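Local coordinates for isochorismatase family protein (Enterococcus faecalis, PDB 2A67) that is of unknown function but probably acts as a hydrolase, like other members of the isochorismatase family and their nicotinamidase relatives, at residues N4-L9 and H44-F49; K32-I37 and E68-Q73; N85-T90 and R120-L125; A100-E105 and G126-M131; V109-C114 and K134-L139. All blocks are in the same frame, centred on the assembly; numbering follows the deposited sequence. Where two conformers were deposited one is given.

In the fold
Starting from the N terminus, contact 1 closes the first loop, pairing strands 5-10 and 47-52 around helix 26-42. Contact 2 crosses it, because that helix is in turn met by the loop that follows strand 47-52. Both are complete before the second half begins. There contact 3 sets the loop after strand 77-81 against helix 111-125, and contact 4, which crosses it, joins strands 103-109 and 128-137 on either side of the same helix in the sequence. Contact 5 crosses contacts 3 and 4 at the start of that helix. No contact lies wholly within another; contacts 1 and 4 share one sheet, through neighbouring strands 5-10 and 103-109.

Contact 1: N4-L9 and H44-F49; sequences NRALLL and HAPIIF
Leu-7 O takes the backbone N of Ile-48 at 2.8 Å, with a long C-H...O contact to Ile-47 CA at 3.6 Å. The pattern alternates along the pair. Pro-46 O receives Leu-7 N at 3.1 Å, and Ile-48 O receives Leu-9 N at 2.8 Å, so the two segments run parallel with Leu-7 beside Ile-47, Leu-8 beside Ile-48 and Leu-9 beside Phe-49.

Side chains sort to the two faces. On one, the Leu-9 and Phe-49 side chains run next to each other; with Leu-9 CG turned away from its carbonyl carbon (chi1 -59°), CD1 comes to 3.6 Å from Phe-49 CE2, approaching the ring obliquely, and it also touches Ile-47 CG2. Tyr-40 of helix 26-42 packs on Leu-7 and Ile-47 of this face. On the other, Leu-8 CD1 meets Ile-48 CG2 at 3.8 Å as the two chains slant across one another, while the far methyl of Ile-48, CD1, reaches back to Ala-6 CB at 3.7 Å. Leu-92, Leu-95 and Leu-96 of helix 92-98 continue that apolar layer.

Two adjacent inner strands with helices packed on both faces are the signature of a three-layer, Rossmann-like sheet, and strand 5-10, helix 26-42 and strand 47-52 form one of its beta-alpha-beta units.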
# COMPACT_ATOMS: atom_id res chain seq x y z
N ASN D 4 -16.13 12.77 14.24
CA ASN D 4 -15.91 11.41 13.69
C ASN D 4 -14.52 11.31 13.08
O ASN D 4 -14.33 10.79 11.99
CB ASN D 4 -17.01 11.08 12.65
CG ASN D 4 -18.44 11.29 13.22
OD1 ASN D 4 -19.17 12.18 12.81
ND2 ASN D 4 -18.83 10.45 14.16
N ARG D 5 -13.56 11.85 13.80
CA ARG D 5 -12.20 12.03 13.26
C ARG D 5 -11.19 11.66 14.33
O ARG D 5 -11.36 12.09 15.48
CB ARG D 5 -11.98 13.51 12.81
CG ARG D 5 -10.60 13.75 12.12
CD ARG D 5 -10.62 15.19 11.54
NE ARG D 5 -9.28 15.76 11.39
CZ ARG D 5 -8.99 16.86 10.70
NH1 ARG D 5 -9.95 17.51 10.03
NH2 ARG D 5 -7.72 17.28 10.65
N ALA D 6 -10.17 10.83 13.96
CA ALA D 6 -9.12 10.43 14.86
C ALA D 6 -7.77 10.76 14.26
O ALA D 6 -7.60 10.78 13.03
CB ALA D 6 -9.17 8.89 15.14
N LEU D 7 -6.82 10.99 15.15
CA LEU D 7 -5.43 11.11 14.82
C LEU D 7 -4.78 9.71 15.05
O LEU D 7 -4.82 9.17 16.17
CB LEU D 7 -4.79 12.12 15.74
CG LEU D 7 -3.36 12.59 15.49
CD1 LEU D 7 -3.22 13.28 14.10
CD2 LEU D 7 -2.94 13.54 16.61
N LEU D 8 -4.19 9.15 13.99
CA LEU D 8 -3.63 7.84 14.04
C LEU D 8 -2.10 7.95 13.91
O LEU D 8 -1.59 8.32 12.83
CB LEU D 8 -4.25 6.96 12.94
CG LEU D 8 -3.80 5.47 12.91
CD1 LEU D 8 -4.30 4.78 14.20
CD2 LEU D 8 -4.38 4.81 11.66
N LEU D 9 -1.38 7.62 14.99
CA LEU D 9 0.05 7.92 15.10
C LEU D 9 0.84 6.62 15.15
O LEU D 9 0.78 5.92 16.15
CB LEU D 9 0.33 8.78 16.35
CG LEU D 9 -0.42 10.15 16.43
CD1 LEU D 9 -0.09 10.83 17.70
CD2 LEU D 9 -0.07 11.02 15.23
N HIS D 44 -11.50 17.35 22.04
CA HIS D 44 -11.84 16.04 22.66
C HIS D 44 -12.04 14.97 21.58
O HIS D 44 -13.03 14.22 21.60
CB HIS D 44 -13.06 16.13 23.59
CG HIS D 44 -12.98 17.25 24.59
ND1 HIS D 44 -13.58 18.47 24.39
CD2 HIS D 44 -12.34 17.33 25.79
CE1 HIS D 44 -13.34 19.25 25.42
NE2 HIS D 44 -12.58 18.59 26.28
N ALA D 45 -11.10 14.94 20.61
CA ALA D 45 -11.18 14.04 19.48
C ALA D 45 -10.16 12.90 19.77
O ALA D 45 -9.12 13.15 20.37
CB ALA D 45 -10.85 14.74 18.17
N PRO D 46 -10.51 11.68 19.36
CA PRO D 46 -9.67 10.50 19.71
C PRO D 46 -8.24 10.54 19.11
O PRO D 46 -8.07 10.88 17.94
CB PRO D 46 -10.46 9.32 19.16
CG PRO D 46 -11.77 9.81 18.69
CD PRO D 46 -11.70 11.31 18.55
N ILE D 47 -7.25 10.15 19.91
CA ILE D 47 -5.87 10.07 19.48
C ILE D 47 -5.46 8.60 19.73
O ILE D 47 -5.69 8.07 20.83
CB ILE D 47 -4.91 10.98 20.28
CG1 ILE D 47 -5.36 12.48 20.19
CG2 ILE D 47 -3.40 10.63 19.84
CD1 ILE D 47 -4.73 13.38 21.24
N ILE D 48 -4.96 7.95 18.70
CA ILE D 48 -4.69 6.49 18.72
C ILE D 48 -3.23 6.28 18.36
O ILE D 48 -2.80 6.61 17.24
CB ILE D 48 -5.56 5.73 17.74
CG1 ILE D 48 -7.04 6.03 17.97
CG2 ILE D 48 -5.30 4.16 17.83
CD1 ILE D 48 -7.97 5.75 16.76
N PHE D 49 -2.45 5.73 19.30
CA PHE D 49 -1.07 5.40 19.03
C PHE D 49 -0.99 3.93 18.63
O PHE D 49 -1.56 3.05 19.31
CB PHE D 49 -0.22 5.59 20.29
CG PHE D 49 -0.00 7.01 20.67
CD1 PHE D 49 -0.85 7.63 21.59
CD2 PHE D 49 1.04 7.74 20.11
CE1 PHE D 49 -0.64 8.92 21.96
CE2 PHE D 49 1.24 9.07 20.49
CZ PHE D 49 0.39 9.64 21.41

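Contact 2: K32-I37 and E68-Q73; sequences KVNQRI and EKLDTQ
Leu-70 and Asp-71, in the irregular loop between strands 47-52 and 77-81, pack against Val-33, Asn-34 and Ile-37 of helix 26-42 in a helix-on-loop contact at the margin of the helical layer. The inner half is apolar. Leu-70 turns its CG away from its own carbonyl carbon (chi1 -73°), and its CD2 methyl comes within 3.5 Å of Val-33 CG1; Ile-37 CD1, one helical turn further on, is a looser neighbour at 4.4 Å from the same Leu-70 CD2. Phe-12 touches both Val-33 and Leu-70, so this patch belongs to a larger hydrophobic cluster.

Ile-37 also engages the backbone of the loop: its CD1 lies 3.5 Å from Asp-71 O, a carbon-to-oxygen packing contact rather than a polar one. Between Val-33 and Ile-37 in the sequence, Asn-34 sets its carboxamide against the main chain of Lys-69, Leu-70 and Asp-71.

Towards the outside the link is wetter. A water donates to Asn-34 O at 2.9 Å and to Asp-71 OD2 at 3.1 Å, although Asp-71 was modelled in two conformers and the bridge is accordingly doubtful in detail. Salt bridges flank Leu-70, from Lys-69 to Asp-31 and from Asp-71 to Arg-41, both on helix 26-42. Beneath the contact runs strand 47-52, whose Phe-49 touches Ile-37, Leu-70 and Thr-72, placing the loop alongside the helix and against that strand.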
# COMPACT_ATOMS: atom_id res chain seq x y z
N LYS D 32 5.75 18.69 15.22
CA LYS D 32 4.54 18.88 14.40
C LYS D 32 3.42 17.93 14.89
O LYS D 32 2.27 18.31 15.03
CB LYS D 32 4.91 18.70 12.91
CG LYS D 32 3.84 19.06 11.93
CD LYS D 32 4.02 20.49 11.35
CE LYS D 32 4.66 20.45 9.90
NZ LYS D 32 3.68 20.63 8.72
N VAL D 33 3.77 16.69 15.21
CA VAL D 33 2.80 15.73 15.77
C VAL D 33 2.24 16.19 17.13
O VAL D 33 1.02 16.12 17.35
CB VAL D 33 3.41 14.31 15.88
CG1 VAL D 33 2.56 13.41 16.84
CG2 VAL D 33 3.53 13.70 14.47
N ASN D 34 3.11 16.62 18.04
CA ASN D 34 2.62 17.22 19.29
C ASN D 34 1.62 18.41 19.07
O ASN D 34 0.66 18.55 19.83
CB ASN D 34 3.77 17.68 20.13
CG ASN D 34 4.35 16.56 21.00
OD1 ASN D 34 5.43 16.73 21.54
ND2 ASN D 34 3.63 15.46 21.15
N GLN D 35 1.85 19.24 18.05
CA GLN D 35 0.89 20.33 17.70
C GLN D 35 -0.48 19.78 17.31
O GLN D 35 -1.52 20.32 17.73
CB GLN D 35 1.43 21.22 16.58
CG GLN D 35 2.60 22.11 16.96
CD GLN D 35 2.85 23.22 15.93
OE1 GLN D 35 3.02 24.41 16.31
NE2 GLN D 35 2.83 22.86 14.63
N ARG D 36 -0.48 18.70 16.53
CA ARG D 36 -1.75 18.06 16.15
C ARG D 36 -2.42 17.44 17.35
O ARG D 36 -3.62 17.55 17.50
CB ARG D 36 -1.53 17.00 15.06
CG ARG D 36 -0.81 17.52 13.83
CD ARG D 36 -1.62 18.75 13.27
NE ARG D 36 -2.97 18.34 12.89
CZ ARG D 36 -4.02 19.15 12.83
NH1 ARG D 36 -3.88 20.42 13.19
NH2 ARG D 36 -5.19 18.70 12.43
N ILE D 37 -1.65 16.71 18.16
CA ILE D 37 -2.15 16.15 19.42
C ILE D 37 -2.90 17.23 20.18
O ILE D 37 -4.01 17.01 20.65
CB ILE D 37 -0.98 15.57 20.28
CG1 ILE D 37 -0.56 14.21 19.67
CG2 ILE D 37 -1.38 15.41 21.74
CD1 ILE D 37 0.70 13.58 20.36
N GLU D 68 9.74 9.69 24.32
CA GLU D 68 9.36 10.49 25.49
C GLU D 68 8.79 11.85 25.15
O GLU D 68 7.97 12.37 25.90
CB GLU D 68 10.57 10.73 26.38
CG GLU D 68 11.12 9.47 26.97
CD GLU D 68 10.69 9.28 28.40
OE1 GLU D 68 9.46 9.35 28.69
OE2 GLU D 68 11.59 9.08 29.22
N LYS D 69 9.26 12.45 24.07
CA LYS D 69 8.82 13.82 23.70
C LYS D 69 7.34 13.93 23.30
O LYS D 69 6.77 15.05 23.30
CB LYS D 69 9.69 14.38 22.56
CG LYS D 69 9.76 15.92 22.47
CD LYS D 69 9.89 16.25 20.97
CE LYS D 69 10.73 17.50 20.64
NZ LYS D 69 11.14 17.45 19.19
N LEU D 70 6.72 12.80 22.93
CA LEU D 70 5.29 12.79 22.54
C LEU D 70 4.36 12.98 23.74
O LEU D 70 4.53 12.34 24.77
CB LEU D 70 4.92 11.49 21.80
CG LEU D 70 5.42 11.31 20.36
CD1 LEU D 70 5.18 9.90 19.94
CD2 LEU D 70 4.74 12.29 19.37
N ASP D 71 3.36 13.86 23.56
CA ASP D 71 2.35 14.14 24.58
C ASP D 71 1.31 13.04 24.60
O ASP D 71 0.38 13.03 23.80
CB ASP D 71 1.68 15.51 24.32
CG ASP D 71 0.60 15.86 25.34
OD1 ASP D 71 0.77 15.57 26.54
OD2 ASP D 71 -0.42 16.45 24.94
N THR D 72 1.45 12.09 25.51
CA THR D 72 0.44 11.03 25.65
C THR D 72 -0.39 11.24 26.91
O THR D 72 0.10 11.92 27.81
CB THR D 72 1.07 9.62 25.67
OG1 THR D 72 1.76 9.45 26.92
CG2 THR D 72 2.10 9.49 24.58
N GLN D 73 -1.61 10.69 26.99
CA GLN D 73 -2.38 10.67 28.22
C GLN D 73 -3.00 9.32 28.30
O GLN D 73 -3.10 8.66 27.28
CB GLN D 73 -3.49 11.70 28.20
CG GLN D 73 -3.08 13.02 27.64
CD GLN D 73 -2.62 13.98 28.67
OE1 GLN D 73 -1.69 13.71 29.43
NE2 GLN D 73 -3.28 15.16 28.70
O HOH W 1 0.88 18.31 22.76

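Contact 3: N85-T90 and R120-L125; sequences NAFYQT and RMAHGL
Phe-87 reaches from its loop into the side of helix 111-125. Its CB lies 4.1 Å from Met-121 CG, a selenomethionine carbon that comes closer to the ring, 3.4 Å from Phe-87 CD1, while Phe-87 CG is 4.0 Å away. The Phe-87 and Met-121 side chains pass one another heading opposite ways. Further out, Phe-87 CE1 meets Ala-122 CB at 3.7 Å and CZ rests near the same methyl. One ring face is taken by Leu-125, whose CD1 stands 3.9 Å from the Phe-87 centroid and 16° off the ring normal, a CH-pi contact displaced slightly toward CD2.

The turn that carries the ring probably helps to aim it. Asn-85, with CG opposite its backbone N (chi1 -173°), brings OD1 to 3.0 Å from Phe-87 N, and that oxygen also lies at the ring edge, in its plane. Leu-92 and Leu-96 of helix 92-98 pack on Phe-87. Met-121 also packs on Arg-120 of the second subunit, and Asn-85 touches Gly-124 of that subunit, so the docked loop borders the dimer interface. An Asx turn overlapping a type I beta turn from Asn-85 to Tyr-88 is the motif that presents Phe-87 to the helix.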
# COMPACT_ATOMS: atom_id res chain seq x y z
N ASN D 85 1.09 -3.25 8.42
CA ASN D 85 -0.36 -2.89 8.38
C ASN D 85 -1.06 -2.83 9.78
O ASN D 85 -1.21 -3.85 10.46
CB ASN D 85 -1.03 -3.93 7.48
CG ASN D 85 -2.47 -3.65 7.19
OD1 ASN D 85 -3.15 -2.89 7.91
ND2 ASN D 85 -2.96 -4.25 6.11
N ALA D 86 -1.55 -1.65 10.18
CA ALA D 86 -2.05 -1.45 11.55
C ALA D 86 -3.43 -2.05 11.79
O ALA D 86 -3.91 -2.09 12.93
CB ALA D 86 -2.05 0.09 11.90
N PHE D 87 -4.06 -2.56 10.72
CA PHE D 87 -5.33 -3.25 10.76
C PHE D 87 -5.12 -4.78 10.76
O PHE D 87 -6.03 -5.48 11.17
CB PHE D 87 -6.19 -2.95 9.51
CG PHE D 87 -6.59 -1.48 9.37
CD1 PHE D 87 -5.77 -0.60 8.67
CD2 PHE D 87 -7.75 -0.99 9.99
CE1 PHE D 87 -6.11 0.81 8.57
CE2 PHE D 87 -8.12 0.41 9.89
CZ PHE D 87 -7.30 1.27 9.17
N TYR D 88 -3.95 -5.25 10.29
CA TYR D 88 -3.72 -6.67 10.05
C TYR D 88 -3.62 -7.38 11.39
O TYR D 88 -2.66 -7.15 12.14
CB TYR D 88 -2.45 -6.90 9.22
CG TYR D 88 -2.21 -8.37 8.87
CD1 TYR D 88 -2.96 -8.98 7.85
CD2 TYR D 88 -1.25 -9.15 9.53
CE1 TYR D 88 -2.78 -10.28 7.50
CE2 TYR D 88 -1.05 -10.50 9.16
CZ TYR D 88 -1.83 -11.04 8.15
OH TYR D 88 -1.69 -12.34 7.73
N GLN D 89 -4.67 -8.14 11.70
CA GLN D 89 -4.81 -8.96 12.94
C GLN D 89 -4.84 -8.11 14.22
O GLN D 89 -4.44 -8.60 15.30
CB GLN D 89 -3.70 -10.04 13.05
CG GLN D 89 -3.96 -11.27 12.18
CD GLN D 89 -2.76 -12.26 12.02
OE1 GLN D 89 -2.91 -13.26 11.33
NE2 GLN D 89 -1.59 -11.95 12.59
N THR D 90 -5.26 -6.84 14.12
CA THR D 90 -5.38 -5.96 15.29
C THR D 90 -6.85 -5.62 15.62
O THR D 90 -7.78 -6.04 14.92
CB THR D 90 -4.68 -4.62 15.04
OG1 THR D 90 -5.46 -3.87 14.08
CG2 THR D 90 -3.31 -4.83 14.51
N ARG D 120 -2.98 2.96 2.49
CA ARG D 120 -3.60 2.16 1.41
C ARG D 120 -4.69 1.26 1.95
O ARG D 120 -5.77 1.19 1.37
CB ARG D 120 -2.57 1.34 0.62
CG ARG D 120 -1.48 2.26 0.04
CD ARG D 120 -0.83 1.69 -1.19
NE ARG D 120 0.53 2.26 -1.34
CZ ARG D 120 1.11 2.54 -2.50
NH1 ARG D 120 0.49 2.33 -3.67
NH2 ARG D 120 2.35 3.04 -2.50
N MSE D 121 -4.43 0.64 3.10
CA MSE D 121 -5.47 -0.16 3.76
C MSE D 121 -6.70 0.67 4.24
O MSE D 121 -7.83 0.27 4.02
CB MSE D 121 -4.84 -0.96 4.92
CG MSE D 121 -5.77 -1.96 5.53
SE MSE D 121 -6.11 -3.59 4.39
CE MSE D 121 -4.86 -3.52 3.44
N ALA D 122 -6.45 1.74 4.97
CA ALA D 122 -7.49 2.54 5.54
C ALA D 122 -8.32 3.07 4.36
O ALA D 122 -9.52 3.03 4.44
CB ALA D 122 -6.88 3.69 6.30
N HIS D 123 -7.69 3.56 3.29
CA HIS D 123 -8.47 4.09 2.14
C HIS D 123 -9.34 2.94 1.58
O HIS D 123 -10.55 3.05 1.24
CB HIS D 123 -7.52 4.58 1.04
CG HIS D 123 -8.24 4.87 -0.24
ND1 HIS D 123 -8.55 3.89 -1.18
CD2 HIS D 123 -8.84 6.01 -0.67
CE1 HIS D 123 -9.24 4.45 -2.17
NE2 HIS D 123 -9.44 5.73 -1.87
N GLY D 124 -8.71 1.76 1.49
CA GLY D 124 -9.36 0.66 0.84
C GLY D 124 -10.54 0.10 1.62
O GLY D 124 -11.44 -0.49 1.03
N LEU D 125 -10.50 0.24 2.95
CA LEU D 125 -11.60 -0.13 3.84
C LEU D 125 -12.72 0.92 3.88
O LEU D 125 -13.80 0.65 4.39
CB LEU D 125 -11.08 -0.35 5.27
CG LEU D 125 -10.12 -1.56 5.35
CD1 LEU D 125 -9.42 -1.55 6.71
CD2 LEU D 125 -10.89 -2.86 5.06

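Contact 4: A100-E105 and G126-M131; sequences AVQTLE and GYTCLM
Thr-128 N donates to Gln-102 O at 2.9 Å, the first of three backbone hydrogen bonds that lay strand 128-131 parallel to strand 103-105. Leu-104 supplies the next two: its N gives to Thr-128 O and its O accepts from Leu-130 N, both at 2.8 Å. C-H...O contacts fill in between them, as where Thr-103 CA lies 3.2 Å from Thr-128 O.

Aromatic contacts gather at Tyr-127, just before the strand. Leu-104 CD1 approaches the Tyr-127 ring obliquely in an off-centre CH-pi contact, 4.3 Å from the centroid and 30° from the ring normal. Leu-104 CD1 is 3.8 Å from Tyr-127 CG, while Val-101 O meets the ring edge in its plane. Leu-96 of helix 92-98 touches both Leu-104 and Tyr-127, and Ala-122 of helix 111-125 covers Leu-104 and Cys-129.

On the face of Thr-103, Glu-105, Thr-128 and Leu-130 the close carbon contact is one methyl pair. Because Thr-103 places CG2 opposite its backbone N (OG1 at chi1 -63°), that methyl faces Leu-130 CD1 at 3.5 Å, which is tight for two carbons. Thr-103 and Thr-128 stand side by side.

Charge is concentrated at Glu-105. Its chain extends past Leu-130 O, and the carboxylate, buried, is held by Thr-132 OG1 and Tyr-40 OH and salt-bridged to Arg-5 and Arg-36. With two guanidinium groups and two hydroxyls around it, the carboxylate is probably ionised: the main chain fixes the strand register, while this buried charge ties the sheet to helix 26-42.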
# COMPACT_ATOMS: atom_id res chain seq x y z
N ALA D 100 -16.94 5.52 16.36
CA ALA D 100 -17.72 6.19 15.29
C ALA D 100 -16.82 7.06 14.38
O ALA D 100 -17.23 8.14 13.91
CB ALA D 100 -18.87 7.04 15.88
N VAL D 101 -15.59 6.57 14.13
CA VAL D 101 -14.58 7.34 13.40
C VAL D 101 -14.67 6.96 11.95
O VAL D 101 -14.64 5.78 11.60
CB VAL D 101 -13.14 7.11 13.95
CG1 VAL D 101 -12.05 7.72 13.02
CG2 VAL D 101 -13.02 7.68 15.40
N GLN D 102 -14.81 7.97 11.09
CA GLN D 102 -14.82 7.74 9.67
C GLN D 102 -13.57 8.39 9.02
O GLN D 102 -13.20 8.04 7.91
CB GLN D 102 -16.17 8.28 9.09
CG GLN D 102 -16.21 8.62 7.57
CD GLN D 102 -15.93 7.40 6.67
OE1 GLN D 102 -15.46 7.56 5.50
NE2 GLN D 102 -16.20 6.18 7.19
N THR D 103 -12.90 9.28 9.74
CA THR D 103 -11.83 10.10 9.15
C THR D 103 -10.61 9.89 9.97
O THR D 103 -10.68 9.97 11.19
CB THR D 103 -12.24 11.65 9.11
OG1 THR D 103 -13.37 11.78 8.27
CG2 THR D 103 -11.21 12.46 8.45
N LEU D 104 -9.48 9.63 9.29
CA LEU D 104 -8.24 9.33 9.98
C LEU D 104 -7.23 10.32 9.49
O LEU D 104 -7.00 10.41 8.29
CB LEU D 104 -7.71 7.91 9.54
CG LEU D 104 -8.63 6.76 9.96
CD1 LEU D 104 -8.12 5.42 9.37
CD2 LEU D 104 -8.70 6.75 11.53
N GLU D 105 -6.60 11.02 10.42
CA GLU D 105 -5.41 11.83 10.12
C GLU D 105 -4.18 11.02 10.53
O GLU D 105 -3.97 10.75 11.71
CB GLU D 105 -5.41 13.17 10.89
CG GLU D 105 -4.21 14.06 10.52
CD GLU D 105 -4.24 15.44 11.19
OE1 GLU D 105 -5.34 15.91 11.62
OE2 GLU D 105 -3.16 16.05 11.26
N GLY D 126 -12.47 2.11 3.35
CA GLY D 126 -13.57 3.09 3.19
C GLY D 126 -13.38 4.27 4.12
O GLY D 126 -14.29 5.12 4.24
N TYR D 127 -12.22 4.40 4.78
CA TYR D 127 -11.99 5.59 5.64
C TYR D 127 -11.54 6.73 4.81
O TYR D 127 -10.87 6.53 3.77
CB TYR D 127 -10.96 5.39 6.80
CG TYR D 127 -11.37 4.33 7.77
CD1 TYR D 127 -12.25 4.62 8.83
CD2 TYR D 127 -10.91 3.00 7.61
CE1 TYR D 127 -12.67 3.62 9.69
CE2 TYR D 127 -11.28 1.97 8.54
CZ TYR D 127 -12.16 2.31 9.56
OH TYR D 127 -12.60 1.36 10.48
N THR D 128 -11.92 7.94 5.26
CA THR D 128 -11.42 9.19 4.70
C THR D 128 -10.07 9.54 5.32
O THR D 128 -9.98 9.68 6.53
CB THR D 128 -12.52 10.34 4.86
OG1 THR D 128 -13.71 9.91 4.18
CG2 THR D 128 -12.00 11.68 4.31
N CYS D 129 -9.01 9.63 4.51
CA CYS D 129 -7.68 9.81 5.10
C CYS D 129 -7.17 11.22 4.86
O CYS D 129 -7.45 11.80 3.78
CB CYS D 129 -6.70 8.78 4.54
SG CYS D 129 -7.28 7.11 4.97
N LEU D 130 -6.48 11.73 5.88
CA LEU D 130 -5.88 13.08 5.91
C LEU D 130 -4.44 12.97 6.40
O LEU D 130 -4.12 12.04 7.08
CB LEU D 130 -6.63 13.97 6.90
CG LEU D 130 -8.16 14.09 6.65
CD1 LEU D 130 -8.75 14.82 7.84
CD2 LEU D 130 -8.51 14.75 5.32
N MSE D 131 -3.61 13.94 6.07
CA MSE D 131 -2.26 13.99 6.60
C MSE D 131 -1.75 15.43 6.75
O MSE D 131 -1.92 16.24 5.86
CB MSE D 131 -1.33 13.26 5.65
CG MSE D 131 0.09 13.20 6.17
SE MSE D 131 1.16 11.88 5.16
CE MSE D 131 0.92 10.30 6.29

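Contact 5: V109-C114 and K134-L139; sequences VQTEFC and KTTSTL
Thr-111 N donates to Ser-137 O at 3.0 Å, joining the first turn of helix 111-125 to the end of strand 128-137 within a beta-alpha-beta unit of the Rossmann-like sheet. The donor stands above the carbonyl plane, 43° out of it. A cis peptide precedes Gln-110, the N-cap residue; such a non-proline cis bond at this corner is consistent with the isochorismatase family.

The packed part lies around Thr-111. Its OG1 is 3.0 Å from Thr-136 OG1, a hydroxyl pair in which either could donate, and Glu-154 of helix 146-157 also bonds to Thr-136. Val-109 CG1 lies against Ser-137 O at 3.6 Å. Next to them Thr-138 OG1 gives its proton to Glu-112 OE1, on the side of the other carboxylate oxygen; at 2.5 Å the bond is very short and its length is best read with caution. Glu-112 manages this by folding back: CG sits between N and the carbonyl carbon (chi1 77°), and the chain bends again at the next torsion. Its main-chain O is meanwhile bound by Arg-120 of the second subunit.

The other side is looser, formed by the partly exposed Gln-110 and Leu-139. A water lies 2.6 Å from Glu-112 OE2 and 2.9 Å from Leu-139 O; it can donate to both, but other acceptors compete for its protons, so neither bond is certain. Leu-139 CD1 rests 3.6 Å from Gln-110 OE1.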
# COMPACT_ATOMS: atom_id res chain seq x y z
N VAL D 109 6.05 6.42 11.30
CA VAL D 109 7.26 5.86 10.70
C VAL D 109 7.02 4.35 10.58
O VAL D 109 6.17 3.81 11.30
CB VAL D 109 8.53 6.12 11.63
CG1 VAL D 109 8.70 7.65 11.92
CG2 VAL D 109 8.35 5.38 12.96
N GLN D 110 7.68 3.68 9.64
CA GLN D 110 8.48 4.34 8.60
C GLN D 110 7.57 4.62 7.40
O GLN D 110 6.71 3.82 7.09
CB GLN D 110 9.65 3.44 8.13
CG GLN D 110 10.81 3.43 9.13
CD GLN D 110 11.84 2.39 8.77
OE1 GLN D 110 12.60 2.53 7.81
NE2 GLN D 110 11.82 1.31 9.50
N THR D 111 7.86 5.72 6.70
CA THR D 111 7.11 6.18 5.49
C THR D 111 6.68 5.07 4.55
O THR D 111 5.49 4.93 4.22
CB THR D 111 8.02 7.13 4.66
OG1 THR D 111 8.45 8.20 5.51
CG2 THR D 111 7.33 7.66 3.36
N GLU D 112 7.66 4.32 4.05
CA GLU D 112 7.39 3.38 2.98
C GLU D 112 6.88 2.02 3.45
O GLU D 112 6.41 1.23 2.65
CB GLU D 112 8.63 3.20 2.09
CG GLU D 112 9.73 2.29 2.72
CD GLU D 112 10.75 3.05 3.59
OE1 GLU D 112 10.35 3.92 4.39
OE2 GLU D 112 11.96 2.76 3.48
N PHE D 113 6.92 1.77 4.75
CA PHE D 113 6.49 0.48 5.27
C PHE D 113 5.14 0.63 5.96
O PHE D 113 4.15 0.65 5.28
CB PHE D 113 7.57 -0.13 6.18
CG PHE D 113 8.87 -0.43 5.46
CD1 PHE D 113 8.92 -1.42 4.48
CD2 PHE D 113 10.02 0.28 5.76
CE1 PHE D 113 10.16 -1.74 3.78
CE2 PHE D 113 11.26 -0.04 5.09
CZ PHE D 113 11.31 -1.05 4.09
N CYS D 114 5.13 0.76 7.28
CA CYS D 114 3.91 0.73 8.07
C CYS D 114 2.96 1.89 7.76
O CYS D 114 1.74 1.72 7.87
CB CYS D 114 4.22 0.82 9.57
SG CYS D 114 5.60 -0.25 10.17
N LYS D 134 4.85 16.85 6.45
CA LYS D 134 6.03 16.63 7.29
C LYS D 134 5.79 15.90 8.60
O LYS D 134 6.32 16.28 9.67
CB LYS D 134 6.79 17.94 7.51
CG LYS D 134 7.14 18.61 6.19
CD LYS D 134 7.80 19.98 6.39
CE LYS D 134 8.84 20.20 5.29
NZ LYS D 134 9.97 21.09 5.79
N THR D 135 4.96 14.85 8.56
CA THR D 135 4.71 14.12 9.79
C THR D 135 5.04 12.62 9.58
O THR D 135 4.56 11.76 10.29
CB THR D 135 3.26 14.34 10.34
OG1 THR D 135 2.33 13.97 9.32
CG2 THR D 135 3.04 15.82 10.87
N THR D 136 5.83 12.31 8.55
CA THR D 136 6.38 10.94 8.43
C THR D 136 7.90 11.01 8.31
O THR D 136 8.46 12.04 7.95
CB THR D 136 5.81 10.09 7.24
OG1 THR D 136 6.49 10.44 6.03
CG2 THR D 136 4.34 10.30 7.05
N SER D 137 8.57 9.90 8.63
CA SER D 137 10.01 9.87 8.46
C SER D 137 10.40 8.42 8.22
O SER D 137 9.59 7.51 8.43
CB SER D 137 10.70 10.45 9.69
OG SER D 137 12.12 10.30 9.62
N THR D 138 11.64 8.24 7.77
CA THR D 138 12.22 6.94 7.43
C THR D 138 13.76 7.10 7.40
O THR D 138 14.29 8.13 7.83
CB THR D 138 11.64 6.36 6.10
OG1 THR D 138 11.91 4.97 6.04
CG2 THR D 138 12.09 7.09 4.81
N LEU D 139 14.45 6.05 6.93
CA LEU D 139 15.92 5.91 6.97
C LEU D 139 16.45 5.84 5.55
O LEU D 139 15.74 5.38 4.65
CB LEU D 139 16.28 4.61 7.70
CG LEU D 139 15.63 4.36 9.08
CD1 LEU D 139 15.77 2.91 9.50
CD2 LEU D 139 16.21 5.26 10.16
O HOH W 2 14.21 2.96 4.78